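Local coordinates for protein cellulase (PDB 6XSO) that probably cleaves internal beta-1,4 linkages of cellulose and related plant cell-wall polysaccharides such as xylan, as a broad-specificity family 5 endoglucanase, at residues A205-A210 with K253-Q258; R211-A216 with L229-Y234. All blocks are in the same frame, centred on the assembly; numbering follows the deposited sequence.

Contact 1 (A205-A210 with K253-Q258); sequences AINGYA and KLVIPQ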
ATOM      1  N   ALA A 205      10.466 -16.350  -0.279  1.00 20.47           N
ATOM      2  CA  ALA A 205       9.387 -16.061   0.670  1.00 20.25           C
ATOM      3  C   ALA A 205       8.422 -15.008   0.128  1.00 21.77           C
ATOM      4  O   ALA A 205       7.203 -15.173   0.229  1.00 20.96           O
ATOM      5  CB  ALA A 205       9.967 -15.601   2.006  1.00 22.63           C
ATOM      6  N   ILE A 206       8.955 -13.907  -0.420  1.00 19.56           N
ATOM      7  CA  ILE A 206       8.101 -12.906  -1.058  1.00 19.91           C
ATOM      8  C   ILE A 206       7.202 -13.582  -2.079  1.00 20.91           C
ATOM      9  O   ILE A 206       5.986 -13.367  -2.110  1.00 20.52           O
ATOM     10  CB  ILE A 206       8.948 -11.796  -1.711  1.00 18.77           C
ATOM     11  CG1 ILE A 206       9.614 -10.921  -0.648  1.00 21.71           C
ATOM     12  CG2 ILE A 206       8.051 -10.978  -2.676  1.00 20.76           C
ATOM     13  CD1 ILE A 206       8.690  -9.987   0.070  1.00 22.55           C
ATOM     14  N   ASN A 207       7.799 -14.387  -2.955  1.00 20.16           N
ATOM     15  CA  ASN A 207       7.029 -14.997  -4.028  1.00 19.01           C
ATOM     16  C   ASN A 207       6.035 -16.008  -3.487  1.00 21.56           C
ATOM     17  O   ASN A 207       4.924 -16.102  -4.013  1.00 21.07           O
ATOM     18  CB  ASN A 207       7.961 -15.614  -5.059  1.00 21.86           C
ATOM     19  CG  ASN A 207       8.789 -14.574  -5.782  1.00 21.78           C
ATOM     20  OD1 ASN A 207       8.405 -13.398  -5.865  1.00 22.18           O
ATOM     21  ND2 ASN A 207       9.927 -14.990  -6.311  1.00 24.01           N
ATOM     22  N   GLY A 208       6.398 -16.701  -2.405  1.00 20.82           N
ATOM     23  CA  GLY A 208       5.471 -17.622  -1.766  1.00 22.28           C
ATOM     24  C   GLY A 208       4.286 -16.919  -1.136  1.00 20.32           C
ATOM     25  O   GLY A 208       3.143 -17.329  -1.330  1.00 22.61           O
ATOM     26  N   TYR A 209       4.542 -15.849  -0.375  1.00 22.53           N
ATOM     27  CA  TYR A 209       3.433 -15.092   0.204  1.00 20.73           C
ATOM     28  C   TYR A 209       2.538 -14.509  -0.889  1.00 20.68           C
ATOM     29  O   TYR A 209       1.302 -14.516  -0.761  1.00 23.26           O
ATOM     30  CB  TYR A 209       3.967 -13.999   1.126  1.00 22.28           C
ATOM     31  CG  TYR A 209       4.303 -14.470   2.535  1.00 21.01           C
ATOM     32  CD1 TYR A 209       3.296 -14.892   3.398  1.00 22.24           C
ATOM     33  CD2 TYR A 209       5.621 -14.485   3.008  1.00 21.47           C
ATOM     34  CE1 TYR A 209       3.574 -15.322   4.677  1.00 21.15           C
ATOM     35  CE2 TYR A 209       5.907 -14.891   4.306  1.00 20.99           C
ATOM     36  CZ  TYR A 209       4.879 -15.311   5.126  1.00 21.77           C
ATOM     37  OH  TYR A 209       5.063 -15.719   6.425  1.00 24.35           O
ATOM     38  N   ALA A 210       3.135 -14.026  -1.981  1.00 19.89           N
ATOM     39  CA  ALA A 210       2.346 -13.490  -3.090  1.00 21.33           C
ATOM     40  C   ALA A 210       1.421 -14.554  -3.681  1.00 23.58           C
ATOM     41  O   ALA A 210       0.236 -14.290  -3.922  1.00 23.34           O
ATOM     42  CB  ALA A 210       3.272 -12.907  -4.161  1.00 22.67           C
ATOM     43  N   LYS A 253      13.529 -10.056  -9.112  1.00 21.71           N
ATOM     44  CA  LYS A 253      13.332 -11.343  -8.459  1.00 22.75           C
ATOM     45  C   LYS A 253      11.897 -11.564  -7.996  1.00 20.42           C
ATOM     46  O   LYS A 253      11.612 -12.588  -7.359  1.00 23.51           O
ATOM     47  CB  LYS A 253      14.299 -11.481  -7.275  1.00 22.31           C
ATOM     48  CG  LYS A 253      15.771 -11.346  -7.616  1.00 26.08           C
ATOM     49  CD  LYS A 253      16.301 -12.509  -8.368  1.00 33.58           C
ATOM     50  CE  LYS A 253      17.797 -12.321  -8.597  1.00 39.27           C
ATOM     51  NZ  LYS A 253      18.293 -13.296  -9.589  1.00 55.25           N
ATOM     52  N   LEU A 254      10.991 -10.640  -8.300  1.00 19.91           N
ATOM     53  CA  LEU A 254       9.576 -10.832  -8.013  1.00 20.09           C
ATOM     54  C   LEU A 254       8.965 -11.704  -9.099  1.00 23.40           C
ATOM     55  O   LEU A 254       9.198 -11.479 -10.291  1.00 25.08           O
ATOM     56  CB  LEU A 254       8.869  -9.471  -7.985  1.00 22.05           C
ATOM     57  CG  LEU A 254       7.387  -9.516  -7.651  1.00 20.60           C
ATOM     58  CD1 LEU A 254       7.137 -10.087  -6.253  1.00 21.71           C
ATOM     59  CD2 LEU A 254       6.731  -8.158  -7.742  1.00 19.89           C
ATOM     60  N   VAL A 255       8.211 -12.719  -8.687  1.00 22.50           N
ATOM     61  CA  VAL A 255       7.523 -13.615  -9.603  1.00 21.10           C
ATOM     62  C   VAL A 255       6.030 -13.359  -9.468  1.00 23.71           C
ATOM     63  O   VAL A 255       5.467 -13.444  -8.362  1.00 23.76           O
ATOM     64  CB  VAL A 255       7.869 -15.087  -9.330  1.00 22.84           C
ATOM     65  CG1 VAL A 255       6.913 -15.989 -10.110  1.00 25.91           C
ATOM     66  CG2 VAL A 255       9.318 -15.385  -9.678  1.00 22.70           C
ATOM     67  N   ILE A 256       5.399 -13.003 -10.581  1.00 24.09           N
ATOM     68  CA  ILE A 256       3.945 -12.831 -10.597  1.00 27.27           C
ATOM     69  C   ILE A 256       3.290 -14.200 -10.455  1.00 25.10           C
ATOM     70  O   ILE A 256       3.613 -15.116 -11.229  1.00 25.02           O
ATOM     71  CB  ILE A 256       3.509 -12.160 -11.901  1.00 25.94           C
ATOM     72  CG1 ILE A 256       4.181 -10.795 -12.090  1.00 25.13           C
ATOM     73  CG2 ILE A 256       1.989 -12.035 -11.915  1.00 26.19           C
ATOM     74  CD1 ILE A 256       3.926  -9.811 -10.978  1.00 28.42           C
ATOM     75  N   PRO A 257       2.362 -14.394  -9.516  1.00 23.83           N
ATOM     76  CA  PRO A 257       1.811 -15.736  -9.315  1.00 26.69           C
ATOM     77  C   PRO A 257       1.161 -16.309 -10.561  1.00 26.36           C
ATOM     78  O   PRO A 257       0.569 -15.599 -11.378  1.00 26.47           O
ATOM     79  CB  PRO A 257       0.788 -15.537  -8.195  1.00 25.78           C
ATOM     80  CG  PRO A 257       1.355 -14.431  -7.391  1.00 23.44           C
ATOM     81  CD  PRO A 257       2.008 -13.492  -8.403  1.00 23.04           C
ATOM     82  N   GLN A 258       1.281 -17.626 -10.683  1.00 30.50           N
ATOM     83  CA  GLN A 258       0.686 -18.339 -11.799  1.00 31.80           C
ATOM     84  C   GLN A 258      -0.803 -18.052 -11.877  1.00 32.34           C
ATOM     85  O   GLN A 258      -1.503 -17.990 -10.860  1.00 33.00           O
ATOM     86  CB  GLN A 258       0.909 -19.843 -11.621  1.00 40.51           C
ATOM     87  CG  GLN A 258       0.431 -20.679 -12.789  1.00 46.42           C
ATOM     88  CD  GLN A 258       0.783 -22.151 -12.637  1.00 77.79           C
ATOM     89  OE1 GLN A 258       0.188 -22.867 -11.830  1.00 76.79           O
ATOM     90  NE2 GLN A 258       1.762 -22.609 -13.412  1.00 79.55           N
TER
HETATM   91  O   HOH W   1       4.693 -15.601  -6.775  1.00 24.13           O
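The loop 253-258, extended from Leu254 on, runs past residues 205-210 of helix 196-219, with the CA atoms of Asn207 and Val255 5.8 Å apart and those of Ala210 and Pro257 6.6 Å apart. Asn207 carries the polar half of the contact, its primary amide gripping the loop backbone at two points. With CG anti to its own carbonyl carbon (chi1 -66°), Asn207 sets its amide across the Lys253-Val255 backbone. Its ND2 donates to Lys253 O at 3.1 Å, nearly within the amide plane, while OD1 accepts the N-H of Val255 at 2.9 Å. This second bond is also fairly straight at hydrogen (164°), but its donor stands well above the amide plane. Asparagine suits the place because one short side chain both gives and accepts a bond, and the paired grip fixes the rotation of the amide. The exposed Val255 lays its CG2 methyl alongside Asn207 ND2. A water donating to both Asn207 O and Val255 O adds a third bridge. In the TIM barrel of family 5 glycoside hydrolases, this joins the outer helix 196-219 to the loop leading into strand 264-270. On the barrel side of the amide the contact turns apolar: Leu254 CD1 meets Ile206 CG2 at 3.8 Å, the two side chains crossing at about a right angle, and Leu254 goes on to Val266 of that strand. Farther along, the Pro257 ring sets CG against the Ala210 backbone, 3.6 Å from its O, and near its CB; the small alanine lets the ring come this close to the helix.

Contact 2 (R211-A216 with L229-Y234); sequences RSFVNA and LIVNTY
Helix 196-219 and strand 229-232 form the second half of a beta-alpha-beta crossover of the TIM barrel (strand 168-171, helix 196-219, strand 229-232), and here Phe213 reaches from the helix to Leu229, Ile230 and Val231 of the strand. The two short axes run nearly antiparallel (168°) and come within 9.5 Å, a separation bridged by side chains. No hydrogen bond crosses it. Phe213 holds CG anti to the backbone N (chi1 161°), which extends the ring from the helix to the strand backbone. Its CE2 corner does most of the touching: it lies 3.8 Å from Leu229 CB and 3.4 Å from Ile230 O, approached obliquely in each case. The neighbouring CD2 meets Val231 CG1 at 3.9 Å. A flat, wide phenylalanine fits because it can bridge three successive strand residues without bringing a polar group into the layer. Ile230 is backbone-bonded to Phe170 of strand 168-171 and to Ser172 just after it, and Ser172 OG adds a weak bond to Ile230 O. Val214, one residue on, adds a looser contact, its CG2 4.3 Å from Leu229 CD1; the branched aliphatic residues complete an apolar interface. The Phe213 ring also stands edge-to-face with Trp154 of the outer helix 140-161. Were this ring cut back to an alanine, Leu229 CB and Val231 CG1 would probably lose their aromatic neighbour and Trp154 its edge-to-face partner, opening a gap between helix and strand. Large apolar side chains from an outer helix, laid against a parallel barrel strand that runs opposite to the helix, are typical of the layer between helices and strands in a beta/alpha-barrel.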
ATOM      1  N   ARG A 211       1.952 -15.761  -3.929  1.00 23.18           N
ATOM      2  CA  ARG A 211       1.155 -16.884  -4.413  1.00 25.67           C
ATOM      3  C   ARG A 211       0.056 -17.247  -3.422  1.00 24.22           C
ATOM      4  O   ARG A 211      -1.104 -17.472  -3.803  1.00 25.47           O
ATOM      5  CB  ARG A 211       2.042 -18.122  -4.553  1.00 35.39           C
ATOM      6  CG  ARG A 211       2.899 -18.250  -5.775  1.00 48.99           C
ATOM      7  CD  ARG A 211       3.309 -19.727  -5.965  1.00 39.32           C
ATOM      8  NE  ARG A 211       3.883 -20.374  -4.774  1.00 38.25           N
ATOM      9  CZ  ARG A 211       5.152 -20.245  -4.372  1.00 32.16           C
ATOM     10  NH1 ARG A 211       6.000 -19.476  -5.034  1.00 30.14           N
ATOM     11  NH2 ARG A 211       5.578 -20.885  -3.290  1.00 39.73           N
ATOM     12  N   SER A 212       0.421 -17.341  -2.144  1.00 22.78           N
ATOM     13  CA  SER A 212      -0.541 -17.710  -1.121  1.00 24.02           C
ATOM     14  C   SER A 212      -1.687 -16.713  -1.068  1.00 22.61           C
ATOM     15  O   SER A 212      -2.844 -17.113  -0.924  1.00 23.08           O
ATOM     16  CB  SER A 212       0.152 -17.784   0.237  1.00 24.26           C
ATOM     17  OG  SER A 212       0.794 -19.033   0.434  1.00 24.40           O
ATOM     18  N   PHE A 213      -1.371 -15.416  -1.160  1.00 21.77           N
ATOM     19  CA  PHE A 213      -2.381 -14.358  -1.160  1.00 21.68           C
ATOM     20  C   PHE A 213      -3.342 -14.529  -2.315  1.00 22.01           C
ATOM     21  O   PHE A 213      -4.563 -14.566  -2.123  1.00 22.39           O
ATOM     22  CB  PHE A 213      -1.653 -13.020  -1.256  1.00 21.01           C
ATOM     23  CG  PHE A 213      -2.494 -11.855  -1.706  1.00 21.04           C
ATOM     24  CD1 PHE A 213      -3.508 -11.347  -0.912  1.00 21.83           C
ATOM     25  CD2 PHE A 213      -2.211 -11.225  -2.908  1.00 21.81           C
ATOM     26  CE1 PHE A 213      -4.244 -10.232  -1.325  1.00 22.89           C
ATOM     27  CE2 PHE A 213      -2.919 -10.116  -3.326  1.00 21.93           C
ATOM     28  CZ  PHE A 213      -3.937  -9.611  -2.532  1.00 20.58           C
ATOM     29  N   VAL A 214      -2.807 -14.639  -3.532  1.00 24.38           N
ATOM     30  CA  VAL A 214      -3.678 -14.746  -4.699  1.00 24.00           C
ATOM     31  C   VAL A 214      -4.538 -15.995  -4.593  1.00 25.85           C
ATOM     32  O   VAL A 214      -5.756 -15.951  -4.799  1.00 26.10           O
ATOM     33  CB  VAL A 214      -2.851 -14.711  -5.994  1.00 26.65           C
ATOM     34  CG1 VAL A 214      -3.706 -15.084  -7.180  1.00 34.78           C
ATOM     35  CG2 VAL A 214      -2.258 -13.310  -6.196  1.00 24.73           C
ATOM     36  N   ASN A 215      -3.918 -17.130  -4.257  1.00 25.30           N
ATOM     37  CA  ASN A 215      -4.664 -18.376  -4.195  1.00 25.58           C
ATOM     38  C   ASN A 215      -5.756 -18.320  -3.135  1.00 25.82           C
ATOM     39  O   ASN A 215      -6.870 -18.817  -3.354  1.00 27.78           O
ATOM     40  CB  ASN A 215      -3.713 -19.533  -3.900  1.00 26.17           C
ATOM     41  CG  ASN A 215      -2.775 -19.837  -5.062  1.00 30.70           C
ATOM     42  OD1 ASN A 215      -2.993 -19.400  -6.192  1.00 29.85           O
ATOM     43  ND2 ASN A 215      -1.711 -20.590  -4.779  1.00 30.46           N
ATOM     44  N   ALA A 216      -5.458 -17.728  -1.977  1.00 25.62           N
ATOM     45  CA  ALA A 216      -6.458 -17.661  -0.917  1.00 23.72           C
ATOM     46  C   ALA A 216      -7.619 -16.772  -1.333  1.00 26.55           C
ATOM     47  O   ALA A 216      -8.787 -17.112  -1.116  1.00 27.26           O
ATOM     48  CB  ALA A 216      -5.818 -17.130   0.365  1.00 29.43           C
ATOM     49  N   LEU A 229      -6.027  -7.311  -7.630  1.00 21.98           N
ATOM     50  CA  LEU A 229      -5.186  -7.608  -6.487  1.00 22.00           C
ATOM     51  C   LEU A 229      -3.787  -7.055  -6.715  1.00 20.53           C
ATOM     52  O   LEU A 229      -3.350  -6.845  -7.850  1.00 21.19           O
ATOM     53  CB  LEU A 229      -5.081  -9.121  -6.273  1.00 23.43           C
ATOM     54  CG  LEU A 229      -6.381  -9.917  -6.217  1.00 20.92           C
ATOM     55  CD1 LEU A 229      -6.110 -11.384  -6.012  1.00 22.47           C
ATOM     56  CD2 LEU A 229      -7.232  -9.374  -5.097  1.00 23.12           C
ATOM     57  N   ILE A 230      -3.092  -6.793  -5.617  1.00 21.05           N
ATOM     58  CA  ILE A 230      -1.821  -6.076  -5.649  1.00 19.20           C
ATOM     59  C   ILE A 230      -0.816  -6.858  -4.821  1.00 19.52           C
ATOM     60  O   ILE A 230      -1.116  -7.253  -3.688  1.00 20.45           O
ATOM     61  CB  ILE A 230      -1.976  -4.662  -5.046  1.00 20.34           C
ATOM     62  CG1 ILE A 230      -3.090  -3.871  -5.719  1.00 20.15           C
ATOM     63  CG2 ILE A 230      -0.652  -3.920  -5.077  1.00 21.24           C
ATOM     64  CD1 ILE A 230      -3.625  -2.783  -4.814  1.00 19.17           C
ATOM     65  N   VAL A 231       0.374  -7.093  -5.387  1.00 19.69           N
ATOM     66  CA  VAL A 231       1.470  -7.744  -4.671  1.00 20.02           C
ATOM     67  C   VAL A 231       2.638  -6.761  -4.602  1.00 19.73           C
ATOM     68  O   VAL A 231       2.900  -6.025  -5.565  1.00 19.84           O
ATOM     69  CB  VAL A 231       1.899  -9.090  -5.302  1.00 20.41           C
ATOM     70  CG1 VAL A 231       0.774 -10.093  -5.184  1.00 22.14           C
ATOM     71  CG2 VAL A 231       2.332  -8.922  -6.735  1.00 22.81           C
ATOM     72  N   ASN A 232       3.313  -6.723  -3.452  1.00 18.42           N
ATOM     73  CA  ASN A 232       4.389  -5.776  -3.208  1.00 18.38           C
ATOM     74  C   ASN A 232       5.762  -6.433  -3.370  1.00 19.22           C
ATOM     75  O   ASN A 232       5.953  -7.632  -3.140  1.00 18.84           O
ATOM     76  CB  ASN A 232       4.274  -5.145  -1.815  1.00 19.30           C
ATOM     77  CG  ASN A 232       3.054  -4.249  -1.663  1.00 20.27           C
ATOM     78  OD1 ASN A 232       2.089  -4.361  -2.403  1.00 19.56           O
ATOM     79  ND2 ASN A 232       3.103  -3.357  -0.686  1.00 18.94           N
ATOM     80  N   THR A 233       6.730  -5.628  -3.774  1.00 19.01           N
ATOM     81  CA  THR A 233       8.094  -6.115  -3.816  1.00 19.37           C
ATOM     82  C   THR A 233       8.643  -6.262  -2.397  1.00 19.28           C
ATOM     83  O   THR A 233       8.089  -5.715  -1.431  1.00 18.64           O
ATOM     84  CB  THR A 233       8.963  -5.104  -4.551  1.00 18.12           C
ATOM     85  OG1 THR A 233       8.816  -3.840  -3.902  1.00 17.76           O
ATOM     86  CG2 THR A 233       8.569  -4.982  -6.011  1.00 18.96           C
ATOM     87  N   TYR A 234       9.758  -6.987  -2.278  1.00 19.52           N
ATOM     88  CA  TYR A 234      10.576  -6.996  -1.073  1.00 19.62           C
ATOM     89  C   TYR A 234      10.711  -5.584  -0.525  1.00 17.86           C
ATOM     90  O   TYR A 234      11.161  -4.686  -1.237  1.00 18.25           O
ATOM     91  CB  TYR A 234      12.002  -7.588  -1.365  1.00 19.58           C
ATOM     92  CG  TYR A 234      12.836  -7.550  -0.108  1.00 19.09           C
ATOM     93  CD1 TYR A 234      13.577  -6.444   0.226  1.00 17.49           C
ATOM     94  CD2 TYR A 234      12.819  -8.617   0.794  1.00 18.33           C
ATOM     95  CE1 TYR A 234      14.265  -6.375   1.436  1.00 20.03           C
ATOM     96  CE2 TYR A 234      13.509  -8.551   1.977  1.00 18.47           C
ATOM     97  CZ  TYR A 234      14.221  -7.428   2.294  1.00 19.68           C
ATOM     98  OH  TYR A 234      14.887  -7.384   3.497  1.00 20.93           O
TER

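How the contacts relate
Contact 1 and contact 2 occupy consecutive turns of helix 196-219, and their centres are about 7 Å apart. Along the chain contact 2 is nested inside contact 1: the helix is followed by strand 229-232, then by helix 249-252 and the loop 253-258 before strand 264-270. One helix therefore meets strand 229-232 and the approach to the next barrel strand. The two interfaces merge where Ala210 CB packs against Val231 CG1 at 3.9 Å and Pro257 CG against Val214 CG2 at 4.0 Å. Contact 2 is wholly buried, whereas contact 1 reaches the surface, so the same helix packs on the eight-stranded barrel in the buried layer and, a turn or so earlier in its length, on a partly exposed loop.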